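PDB 3MDQ: exopolyphosphatase from Cytophaga hutchinsonii, which probably hydrolyses terminal phosphates from inorganic polyphosphate chains. Local coordinates for residues A[222-227]-A[244-249]; A[117-122]-A[151-156]; A[170-173]-A[179-182]; A[12-17]-A[266-271]. All blocks are in the same frame, centred on the assembly; numbering follows the deposited sequence. Where two conformers were deposited one is given.

In the fold
From the N terminus, the chain first runs through 12-17, a turn leading into strand 15-24. This segment meets 266-271, at the start of helix 267-286. Contact 4 thus closes a loop of 248 residues and joins the first sheet's half of the chain to the second's. The other three contacts lie within that loop, one after another, and none crosses another. Contact 2 sets helix 111-125 against strand 153-159, an outermost strand of the second sheet. Contact 3 closes a short turn between helices 163-169 and 178-191. Contact 1 joins helices 212-225 and 241-253. Contacts 2 and 3 have centres 32 Å apart.

Contact 1. Residues A[222-227]-A[244-249]; sequences IQHHRE and FNRLRK
The guanidinium of Arg246 lies flat on one face of the His224 imidazole. The two planes are 4° apart, and the group centres are separated by 3.6 Å. Arg246 CZ sits close to His224 ND1, at 3.4 Å. The stack does not stop at the charged end. Arg246 CD also lies over the ring face, 3.8 Å from its centroid, as a CH-pi contact. Arg246 NH2 reaches back over His224 CB at 3.4 Å. The two side chains approach from opposite directions, each with CG anti to its own backbone N. The arginine chain then bends at chi3 (76°), which turns the guanidinium flat against the ring.

Further partners fix the rotation of the guanidinium. NH1 forms a salt bridge with Asp243 and NH2 donates to Asn221, one partner on each helix. In one of the two conformers of His225, its NE2 is also hydrogen-bonded to the carboxylate of Asp243. An alanine in place of Arg246 would probably leave one face of His224 without its stacked partner and Asp243 without its charged mate. The helix carrying the histidines ends here. Arg226 has positive phi, and the bonds from Glu227 N to Ile222 O and from Arg226 N to Gln223 O complete a Schellman motif. The contact is a parallel arginine-histidine stack on the protein surface, bridging the C-terminal end of helix 212-225 and helix 241-253.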
# COMPACT_ATOMS: atom_id res chain seq x y z
N ILE A 222 -9.75 -16.16 3.40
CA ILE A 222 -9.25 -17.27 4.22
C ILE A 222 -10.28 -17.65 5.28
O ILE A 222 -10.60 -18.82 5.46
CB ILE A 222 -7.88 -16.90 4.83
CG1 ILE A 222 -6.80 -16.94 3.73
CG2 ILE A 222 -7.49 -17.81 6.01
CD1 ILE A 222 -5.54 -16.17 4.14
N GLN A 223 -10.82 -16.65 5.95
CA GLN A 223 -11.82 -16.89 6.99
C GLN A 223 -13.08 -17.47 6.38
O GLN A 223 -13.64 -18.43 6.91
CB GLN A 223 -12.12 -15.60 7.75
CG GLN A 223 -12.98 -15.77 9.01
CD GLN A 223 -12.43 -16.83 9.98
OE1 GLN A 223 -11.42 -16.63 10.67
NE2 GLN A 223 -13.10 -17.98 10.04
N HIS A 224 -13.52 -16.93 5.24
CA HIS A 224 -14.73 -17.43 4.61
C HIS A 224 -14.61 -18.89 4.20
O HIS A 224 -15.58 -19.65 4.34
CB HIS A 224 -15.10 -16.57 3.40
CG HIS A 224 -16.35 -17.01 2.72
ND1 HIS A 224 -16.34 -17.77 1.57
CD2 HIS A 224 -17.65 -16.81 3.04
CE1 HIS A 224 -17.58 -18.02 1.21
NE2 HIS A 224 -18.40 -17.44 2.07
N HIS A 225 -13.45 -19.29 3.68
CA HIS A 225 -13.23 -20.68 3.26
C HIS A 225 -12.70 -21.58 4.37
O HIS A 225 -12.44 -22.77 4.13
CB HIS A 225 -12.29 -20.74 2.06
CG HIS A 225 -12.88 -20.20 0.80
ND1 HIS A 225 -14.16 -20.53 0.38
CD2 HIS A 225 -12.37 -19.37 -0.15
CE1 HIS A 225 -14.41 -19.90 -0.76
NE2 HIS A 225 -13.34 -19.20 -1.10
N ARG A 226 -12.54 -21.04 5.58
CA ARG A 226 -11.96 -21.79 6.70
C ARG A 226 -10.63 -22.45 6.31
O ARG A 226 -10.40 -23.62 6.59
CB ARG A 226 -12.97 -22.82 7.23
CG ARG A 226 -14.33 -22.18 7.54
N GLU A 227 -9.78 -21.69 5.62
CA GLU A 227 -8.48 -22.15 5.22
C GLU A 227 -7.56 -22.03 6.45
O GLU A 227 -7.65 -21.07 7.21
CB GLU A 227 -7.97 -21.33 4.01
CG GLU A 227 -8.76 -21.63 2.70
CD GLU A 227 -8.67 -20.54 1.59
OE1 GLU A 227 -8.06 -19.51 1.77
OE2 GLU A 227 -9.27 -20.69 0.50
N PHE A 244 -13.35 -12.72 -5.33
CA PHE A 244 -13.30 -11.26 -5.37
C PHE A 244 -14.70 -10.70 -5.51
O PHE A 244 -15.08 -9.74 -4.80
CB PHE A 244 -12.44 -10.70 -6.52
CG PHE A 244 -12.50 -9.22 -6.60
CD1 PHE A 244 -11.86 -8.44 -5.65
CD2 PHE A 244 -13.30 -8.61 -7.55
CE1 PHE A 244 -11.95 -7.06 -5.71
CE2 PHE A 244 -13.42 -7.22 -7.58
CZ PHE A 244 -12.75 -6.48 -6.66
N ASN A 245 -15.49 -11.27 -6.40
CA ASN A 245 -16.84 -10.71 -6.58
C ASN A 245 -17.75 -10.92 -5.37
O ASN A 245 -18.62 -10.08 -5.09
CB ASN A 245 -17.44 -11.20 -7.89
CG ASN A 245 -16.84 -10.50 -9.11
OD1 ASN A 245 -16.70 -9.25 -9.15
ND2 ASN A 245 -16.48 -11.28 -10.11
N ARG A 246 -17.57 -12.00 -4.61
CA ARG A 246 -18.29 -12.16 -3.35
C ARG A 246 -17.90 -11.08 -2.36
O ARG A 246 -18.77 -10.46 -1.72
CB ARG A 246 -18.03 -13.54 -2.73
CG ARG A 246 -18.90 -13.85 -1.49
CD ARG A 246 -18.34 -15.00 -0.65
NE ARG A 246 -17.18 -14.60 0.16
CZ ARG A 246 -15.90 -14.88 -0.11
NH1 ARG A 246 -15.54 -15.61 -1.16
NH2 ARG A 246 -14.96 -14.44 0.71
N LEU A 247 -16.60 -10.82 -2.26
CA LEU A 247 -16.12 -9.80 -1.33
C LEU A 247 -16.59 -8.44 -1.77
O LEU A 247 -16.95 -7.62 -0.92
CB LEU A 247 -14.59 -9.83 -1.27
CG LEU A 247 -13.97 -11.07 -0.62
CD1 LEU A 247 -12.45 -11.24 -0.97
CD2 LEU A 247 -14.26 -11.01 0.91
N ARG A 248 -16.57 -8.18 -3.07
CA ARG A 248 -17.02 -6.89 -3.61
C ARG A 248 -18.48 -6.66 -3.26
O ARG A 248 -18.85 -5.58 -2.76
CB ARG A 248 -16.80 -6.85 -5.12
CG ARG A 248 -17.36 -5.61 -5.80
CD ARG A 248 -17.22 -5.68 -7.32
NE ARG A 248 -18.04 -6.72 -7.93
CZ ARG A 248 -19.37 -6.67 -8.07
NH1 ARG A 248 -20.05 -5.62 -7.66
NH2 ARG A 248 -20.01 -7.68 -8.64
N LYS A 249 -19.31 -7.66 -3.49
CA LYS A 249 -20.74 -7.50 -3.24
C LYS A 249 -20.97 -7.25 -1.74
O LYS A 249 -21.75 -6.36 -1.34
CB LYS A 249 -21.53 -8.71 -3.74
CG LYS A 249 -21.67 -8.74 -5.21
CD LYS A 249 -22.31 -10.08 -5.61
CE LYS A 249 -22.58 -10.19 -7.10
NZ LYS A 249 -22.84 -11.62 -7.50

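Contact 2. Residues A[117-122]-A[151-156]; sequences LIFRGV and NEILWK
Phe119 of helix 111-125 packs on Ile153 of the edge strand of the second sheet. Its CB points toward the strand and lies 4.0 Å from Ile153 CD1, the end of the isoleucine chain. From there CG is anti to the backbone N (chi1 -158°), and this carries the ring out from helix 111-125. Along the ring, CD2 makes the closest approach, 3.5 Å to Ile153 CG1. The same carbon has Ile153 CD1 at 4.0 Å. One atom further, CE2 lies 3.8 Å from Glu152 O and 4.1 Å from Ile153 CG1. The isoleucine meets the ring obliquely, and the two side chains run alongside one another, pointing opposite ways.

The pairing is helix-on-sheet packing, with helix 111-125 against strands 143-148 and 153-159. Ile146 on the neighbouring strand touches both Phe119 and Ile153, and Met128 also packs on the phenylalanine. Just beyond Ile153 the strand is irregular: Leu154 and Trp155 both pair with Ile147, a classic beta bulge. The bulge is followed by Lys156, whose NZ forms a salt bridge with Glu116 of the helix. On Ile153, CG1 is anti to the carbonyl carbon (chi1 -67°), which brings CG1 and CD1 to the phenylalanine.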
# COMPACT_ATOMS: atom_id res chain seq x y z
N LEU A 117 10.06 0.73 -6.28
CA LEU A 117 10.47 0.02 -5.08
C LEU A 117 9.41 -1.00 -4.69
O LEU A 117 9.75 -2.13 -4.33
CB LEU A 117 10.74 1.01 -3.95
CG LEU A 117 11.92 1.93 -4.12
CD1 LEU A 117 11.82 3.08 -3.11
CD2 LEU A 117 13.25 1.15 -3.94
N ILE A 118 8.14 -0.64 -4.77
CA ILE A 118 7.06 -1.60 -4.53
C ILE A 118 7.25 -2.82 -5.44
O ILE A 118 7.15 -3.98 -4.97
CB ILE A 118 5.68 -0.98 -4.76
CG1 ILE A 118 5.39 0.02 -3.63
CG2 ILE A 118 4.60 -2.09 -4.86
CD1 ILE A 118 4.28 1.02 -3.95
N PHE A 119 7.49 -2.59 -6.72
CA PHE A 119 7.61 -3.72 -7.65
C PHE A 119 8.80 -4.62 -7.33
O PHE A 119 8.71 -5.86 -7.51
CB PHE A 119 7.64 -3.29 -9.12
CG PHE A 119 7.25 -4.36 -10.09
CD1 PHE A 119 5.94 -4.82 -10.16
CD2 PHE A 119 8.19 -4.92 -10.92
CE1 PHE A 119 5.56 -5.78 -11.08
CE2 PHE A 119 7.80 -5.88 -11.88
CZ PHE A 119 6.53 -6.30 -11.94
N ARG A 120 9.90 -4.06 -6.82
CA ARG A 120 11.00 -4.92 -6.37
C ARG A 120 10.54 -5.86 -5.26
O ARG A 120 10.97 -7.02 -5.23
CB ARG A 120 12.20 -4.09 -5.90
CG ARG A 120 13.33 -4.90 -5.34
CD ARG A 120 14.02 -5.72 -6.43
NE ARG A 120 15.05 -6.63 -5.92
CZ ARG A 120 14.84 -7.85 -5.47
NH1 ARG A 120 13.63 -8.38 -5.39
NH2 ARG A 120 15.89 -8.56 -5.06
N GLY A 121 9.69 -5.39 -4.36
CA GLY A 121 9.13 -6.27 -3.33
C GLY A 121 8.21 -7.34 -3.92
O GLY A 121 8.31 -8.53 -3.56
N VAL A 122 7.37 -6.94 -4.85
CA VAL A 122 6.47 -7.88 -5.54
C VAL A 122 7.26 -8.97 -6.25
O VAL A 122 6.90 -10.17 -6.17
CB VAL A 122 5.53 -7.13 -6.50
CG1 VAL A 122 4.73 -8.11 -7.41
CG2 VAL A 122 4.58 -6.22 -5.71
N ASN A 151 12.04 -9.80 -14.30
CA ASN A 151 13.30 -9.10 -14.63
C ASN A 151 13.22 -7.57 -14.88
O ASN A 151 14.22 -6.86 -14.73
CB ASN A 151 13.88 -9.73 -15.89
CG ASN A 151 14.30 -11.18 -15.69
OD1 ASN A 151 13.81 -12.07 -16.39
ND2 ASN A 151 15.19 -11.42 -14.75
N GLU A 152 12.05 -7.08 -15.28
CA GLU A 152 11.94 -5.79 -15.92
C GLU A 152 10.69 -5.07 -15.44
O GLU A 152 9.66 -5.70 -15.20
CB GLU A 152 11.74 -5.93 -17.43
CG GLU A 152 12.90 -6.07 -18.37
CD GLU A 152 12.37 -6.04 -19.84
OE1 GLU A 152 11.80 -7.05 -20.29
OE2 GLU A 152 12.45 -4.97 -20.46
N ILE A 153 10.79 -3.74 -15.39
CA ILE A 153 9.63 -2.86 -15.36
C ILE A 153 9.48 -2.25 -16.74
O ILE A 153 10.37 -1.55 -17.24
CB ILE A 153 9.76 -1.77 -14.28
CG1 ILE A 153 9.73 -2.43 -12.89
CG2 ILE A 153 8.67 -0.70 -14.51
CD1 ILE A 153 10.05 -1.47 -11.74
N LEU A 154 8.33 -2.51 -17.35
CA LEU A 154 7.98 -1.98 -18.65
C LEU A 154 7.36 -0.60 -18.60
O LEU A 154 7.58 0.24 -19.48
CB LEU A 154 7.04 -2.97 -19.34
CG LEU A 154 7.64 -4.37 -19.56
CD1 LEU A 154 6.57 -5.40 -20.06
CD2 LEU A 154 8.81 -4.31 -20.56
N TRP A 155 6.58 -0.34 -17.54
CA TRP A 155 5.88 0.91 -17.38
C TRP A 155 5.50 1.03 -15.90
O TRP A 155 5.18 0.02 -15.24
CB TRP A 155 4.62 0.97 -18.24
CG TRP A 155 3.73 2.14 -18.03
CD1 TRP A 155 3.77 3.35 -18.68
CD2 TRP A 155 2.63 2.21 -17.12
NE1 TRP A 155 2.74 4.15 -18.23
CE2 TRP A 155 2.02 3.47 -17.29
CE3 TRP A 155 2.07 1.30 -16.21
CZ2 TRP A 155 0.92 3.88 -16.52
CZ3 TRP A 155 0.97 1.69 -15.49
CH2 TRP A 155 0.40 2.97 -15.65
N LYS A 156 5.50 2.24 -15.39
CA LYS A 156 4.93 2.46 -14.04
C LYS A 156 4.42 3.87 -13.91
O LYS A 156 4.91 4.79 -14.56
CB LYS A 156 5.93 2.19 -12.92
CG LYS A 156 7.02 3.22 -12.65
CD LYS A 156 7.96 3.43 -13.77
CE LYS A 156 8.99 4.50 -13.44
NZ LYS A 156 10.15 4.53 -14.39

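Contact 3. Residues A[170-173]-A[179-182]; sequences FHVH and DDRV. With SO4 (sulfate ion), chain G.
His173 and Asp180 are joined by a pair of sound hydrogen bonds across the turn before helix 178-191. In that helix Asp180 has its CB directed toward the 170-173 loop and CG anti to the carbonyl carbon (chi1 -59°). Its OD1 receives His173 ND1 at 2.8 Å through the syn lone pair. The imidazole ring and the carboxylate are nearly coplanar, with planes 3° apart. The other oxygen, OD2, takes the backbone N of His173 at 2.9 Å, met from above the carboxylate plane. A second reach from His173 ND1 to OD2 is weak.

This is a histidine-carboxylate hydrogen bond in the connection between helices 163-169 and 178-191. Asp180 OD2 also accepts from the backbone N of Arg177, so the carboxylate binds both the loop and the turn leading into its helix. OD2 lies 4.0 Å from Val172 CG1 as well.

On the loop side, a sulfate, probably from the crystallisation liquor, is held at the edge of the His171 ring. His171 NE2 donates to its O2 at 2.8 Å, with an N-H...O angle of 166°. The ion is also bonded by the backbone N of Asp174. The nearest approach of the His173 ring to the sulfate is CD2 to O1, 3.4 Å.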
# COMPACT_ATOMS: atom_id res chain seq x y z
N PHE A 170 -14.90 13.27 -2.35
CA PHE A 170 -16.23 12.89 -2.79
C PHE A 170 -17.06 12.50 -1.55
O PHE A 170 -16.50 12.05 -0.54
CB PHE A 170 -16.17 11.73 -3.74
CG PHE A 170 -15.37 11.98 -5.00
CD1 PHE A 170 -15.80 12.93 -5.92
CD2 PHE A 170 -14.24 11.30 -5.26
CE1 PHE A 170 -15.07 13.16 -7.09
CE2 PHE A 170 -13.49 11.57 -6.42
CZ PHE A 170 -13.95 12.47 -7.34
N HIS A 171 -18.36 12.72 -1.63
CA HIS A 171 -19.28 12.23 -0.60
C HIS A 171 -19.84 10.88 -1.03
O HIS A 171 -20.79 10.80 -1.84
CB HIS A 171 -20.40 13.20 -0.36
CG HIS A 171 -21.38 12.74 0.68
ND1 HIS A 171 -22.64 13.29 0.83
CD2 HIS A 171 -21.30 11.75 1.60
CE1 HIS A 171 -23.27 12.68 1.82
NE2 HIS A 171 -22.48 11.73 2.29
N VAL A 172 -19.24 9.81 -0.50
CA VAL A 172 -19.73 8.46 -0.75
C VAL A 172 -20.67 8.14 0.40
O VAL A 172 -20.33 8.34 1.56
CB VAL A 172 -18.58 7.46 -0.74
CG1 VAL A 172 -19.12 6.07 -1.05
CG2 VAL A 172 -17.47 7.92 -1.78
N HIS A 173 -21.86 7.67 0.07
CA HIS A 173 -22.87 7.39 1.08
C HIS A 173 -22.60 6.07 1.81
O HIS A 173 -21.83 5.22 1.35
CB HIS A 173 -24.26 7.41 0.47
CG HIS A 173 -24.64 8.76 -0.04
ND1 HIS A 173 -24.25 9.21 -1.29
CD2 HIS A 173 -25.33 9.77 0.54
CE1 HIS A 173 -24.70 10.45 -1.45
NE2 HIS A 173 -25.38 10.80 -0.37
N ASP A 179 -25.80 5.97 -7.55
CA ASP A 179 -25.20 7.20 -8.03
C ASP A 179 -23.73 7.39 -7.58
O ASP A 179 -22.91 7.97 -8.31
CB ASP A 179 -26.03 8.41 -7.66
CG ASP A 179 -25.52 9.68 -8.31
OD1 ASP A 179 -25.68 9.82 -9.55
OD2 ASP A 179 -24.96 10.52 -7.59
N ASP A 180 -23.37 6.89 -6.38
CA ASP A 180 -21.97 6.90 -5.92
C ASP A 180 -21.09 6.04 -6.85
O ASP A 180 -19.93 6.40 -7.11
CB ASP A 180 -21.81 6.35 -4.51
CG ASP A 180 -22.58 7.10 -3.45
OD1 ASP A 180 -22.93 8.30 -3.63
OD2 ASP A 180 -22.84 6.47 -2.39
N ARG A 181 -21.60 4.88 -7.30
CA ARG A 181 -20.85 4.02 -8.22
C ARG A 181 -20.61 4.74 -9.55
O ARG A 181 -19.52 4.65 -10.12
CB ARG A 181 -21.54 2.66 -8.44
CG ARG A 181 -21.67 1.82 -7.17
CD ARG A 181 -22.28 0.43 -7.43
NE ARG A 181 -23.07 0.02 -6.28
CZ ARG A 181 -24.40 -0.07 -6.27
NH1 ARG A 181 -25.09 0.16 -7.38
NH2 ARG A 181 -25.03 -0.42 -5.16
N VAL A 182 -21.63 5.45 -10.04
CA VAL A 182 -21.46 6.25 -11.25
C VAL A 182 -20.35 7.30 -11.02
O VAL A 182 -19.45 7.51 -11.84
CB VAL A 182 -22.78 6.93 -11.68
CG1 VAL A 182 -22.52 7.91 -12.88
CG2 VAL A 182 -23.85 5.86 -12.05
S SO4 G . -24.47 9.35 4.36
O1 SO4 G . -25.24 10.49 3.86
O2 SO4 G . -23.07 9.70 4.05
O3 SO4 G . -24.95 8.13 3.81
O4 SO4 G . -24.60 9.25 5.82

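Contact 4. Residues A[12-17]-A[266-271]; sequences GTNTFH and IELRAD. With SO4 (sulfate ion), chain E; SO4 (sulfate ion), chain D; SO4 (sulfate ion), chain F.
Oxygen O4 of one sulfate (chain E) is gripped from both segments, by Thr15 OG1 at 2.7 Å and Arg269 NH2 at 2.9 Å. The same ion takes Arg269 NE on O3 at 2.8 Å and Asn14 ND2 on O1 at 2.9 Å. Arg269 thus meets the sulfate with the edge of its guanidinium, through NE and NH2. Its chain bends at chi3 (-57°) to bring that edge round. NH2 also donates to O1 of a second sulfate (chain F) at 3.0 Å, and Thr216 holds NH1. A leucine in place of Arg269 would probably leave both sulfates without their arginine bonds and weaken the bridge between the segments.

Directly, the segments meet by van der Waals contacts between methyl groups and oxygens: Thr15 OG1 touches Ile266 CD1 at 3.5 Å, and Leu268 CD1 lies 3.6 Å from Asn14 O. One water links Leu268 O to Asn14 ND2, weakly at the asparagine. A third sulfate (chain D) is bound by Thr13 through its backbone N and OG1. These ions probably come from the crystallisation liquor. Their grouping is consistent with a phosphate-binding cleft, as in the actin-like ATPase clan. The 12-17 segment leads from strand 5-11 into strand 15-24 of the first sheet, and 266-271 forms the N-terminal start of helix 267-286. Gln164 of helix 163-169 packs on both Asn14 and Leu268.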
# COMPACT_ATOMS: atom_id res chain seq x y z
N GLY A 12 3.41 5.57 5.64
CA GLY A 12 2.24 5.61 4.76
C GLY A 12 1.20 6.60 5.22
O GLY A 12 1.23 7.11 6.32
N THR A 13 0.26 6.89 4.34
CA THR A 13 -0.76 7.89 4.61
C THR A 13 -1.67 7.47 5.77
O THR A 13 -2.03 8.28 6.61
CB THR A 13 -1.58 8.15 3.31
OG1 THR A 13 -0.69 8.65 2.30
CG2 THR A 13 -2.76 9.10 3.53
N ASN A 14 -2.08 6.20 5.82
CA ASN A 14 -2.90 5.71 6.89
C ASN A 14 -2.08 5.01 7.97
O ASN A 14 -2.28 5.23 9.16
CB ASN A 14 -3.96 4.74 6.35
CG ASN A 14 -5.02 5.43 5.56
OD1 ASN A 14 -5.08 6.65 5.44
ND2 ASN A 14 -5.86 4.62 4.94
N THR A 15 -1.21 4.11 7.53
CA THR A 15 -0.53 3.19 8.41
C THR A 15 0.97 3.31 8.24
O THR A 15 1.48 3.40 7.11
CB THR A 15 -0.96 1.76 8.06
OG1 THR A 15 -2.40 1.68 8.19
CG2 THR A 15 -0.24 0.70 8.97
N PHE A 16 1.70 3.37 9.37
CA PHE A 16 3.16 3.34 9.33
C PHE A 16 3.59 1.90 9.59
O PHE A 16 2.99 1.24 10.41
CB PHE A 16 3.80 4.22 10.44
CG PHE A 16 3.82 5.70 10.17
CD1 PHE A 16 3.02 6.29 9.23
CD2 PHE A 16 4.61 6.56 10.93
CE1 PHE A 16 3.05 7.66 9.00
CE2 PHE A 16 4.61 7.92 10.71
CZ PHE A 16 3.81 8.47 9.75
N HIS A 17 4.65 1.47 8.91
CA HIS A 17 5.18 0.11 9.05
C HIS A 17 6.62 0.13 9.45
O HIS A 17 7.40 0.99 8.97
CB HIS A 17 5.07 -0.65 7.72
CG HIS A 17 3.67 -0.81 7.25
ND1 HIS A 17 2.89 -1.90 7.61
CD2 HIS A 17 2.88 -0.01 6.50
CE1 HIS A 17 1.68 -1.76 7.07
NE2 HIS A 17 1.65 -0.63 6.39
N ILE A 266 -8.76 -2.41 10.24
CA ILE A 266 -8.52 -1.23 11.06
C ILE A 266 -9.42 -0.05 10.61
O ILE A 266 -9.86 -0.00 9.46
CB ILE A 266 -7.02 -0.84 11.07
CG1 ILE A 266 -6.50 -0.45 9.68
CG2 ILE A 266 -6.16 -2.02 11.66
CD1 ILE A 266 -4.98 -0.10 9.69
N GLU A 267 -9.68 0.89 11.52
CA GLU A 267 -10.63 1.99 11.25
C GLU A 267 -10.38 2.75 9.94
O GLU A 267 -11.29 2.96 9.14
CB GLU A 267 -10.65 3.01 12.39
CG GLU A 267 -11.90 3.94 12.34
CD GLU A 267 -11.69 5.28 11.64
OE1 GLU A 267 -10.53 5.66 11.40
OE2 GLU A 267 -12.71 5.99 11.35
N LEU A 268 -9.14 3.15 9.67
CA LEU A 268 -8.90 3.94 8.47
C LEU A 268 -9.12 3.13 7.20
O LEU A 268 -9.59 3.65 6.18
CB LEU A 268 -7.48 4.55 8.48
CG LEU A 268 -7.29 5.66 9.53
CD1 LEU A 268 -5.79 5.98 9.66
CD2 LEU A 268 -8.08 6.94 9.20
N ARG A 269 -8.81 1.85 7.26
CA ARG A 269 -9.11 0.96 6.13
C ARG A 269 -10.62 0.72 5.99
O ARG A 269 -11.13 0.78 4.88
CB ARG A 269 -8.34 -0.32 6.25
CG ARG A 269 -8.34 -1.17 4.94
CD ARG A 269 -7.52 -2.41 5.14
NE ARG A 269 -6.19 -2.01 5.54
CZ ARG A 269 -5.37 -2.70 6.32
NH1 ARG A 269 -5.68 -3.91 6.80
NH2 ARG A 269 -4.20 -2.17 6.61
N ALA A 270 -11.34 0.50 7.07
CA ALA A 270 -12.80 0.42 7.01
C ALA A 270 -13.39 1.64 6.31
O ALA A 270 -14.33 1.50 5.52
CB ALA A 270 -13.40 0.27 8.41
N ASP A 271 -12.84 2.81 6.57
CA ASP A 271 -13.36 4.02 5.95
C ASP A 271 -13.21 4.06 4.43
O ASP A 271 -14.11 4.56 3.75
CB ASP A 271 -12.69 5.25 6.51
CG ASP A 271 -13.00 5.49 7.97
OD1 ASP A 271 -14.01 4.96 8.48
OD2 ASP A 271 -12.18 6.22 8.60
S SO4 E . -4.23 1.11 4.96
O1 SO4 E . -5.40 1.83 5.58
O2 SO4 E . -3.43 1.88 4.05
O3 SO4 E . -4.80 0.01 4.12
O4 SO4 E . -3.34 0.53 5.97
S SO4 D . -0.00 5.31 1.03
O1 SO4 D . -0.80 5.92 -0.06
O2 SO4 D . -0.87 4.92 2.18
O3 SO4 D . 0.68 4.12 0.49
O4 SO4 D . 0.99 6.36 1.26
S SO4 F . -1.45 -4.81 6.84
O1 SO4 F . -2.47 -4.30 7.77
O2 SO4 F . -0.88 -3.67 6.13
O3 SO4 F . -2.10 -5.73 5.91
O4 SO4 F . -0.40 -5.50 7.59
O HOH W 1 -8.66 6.22 4.83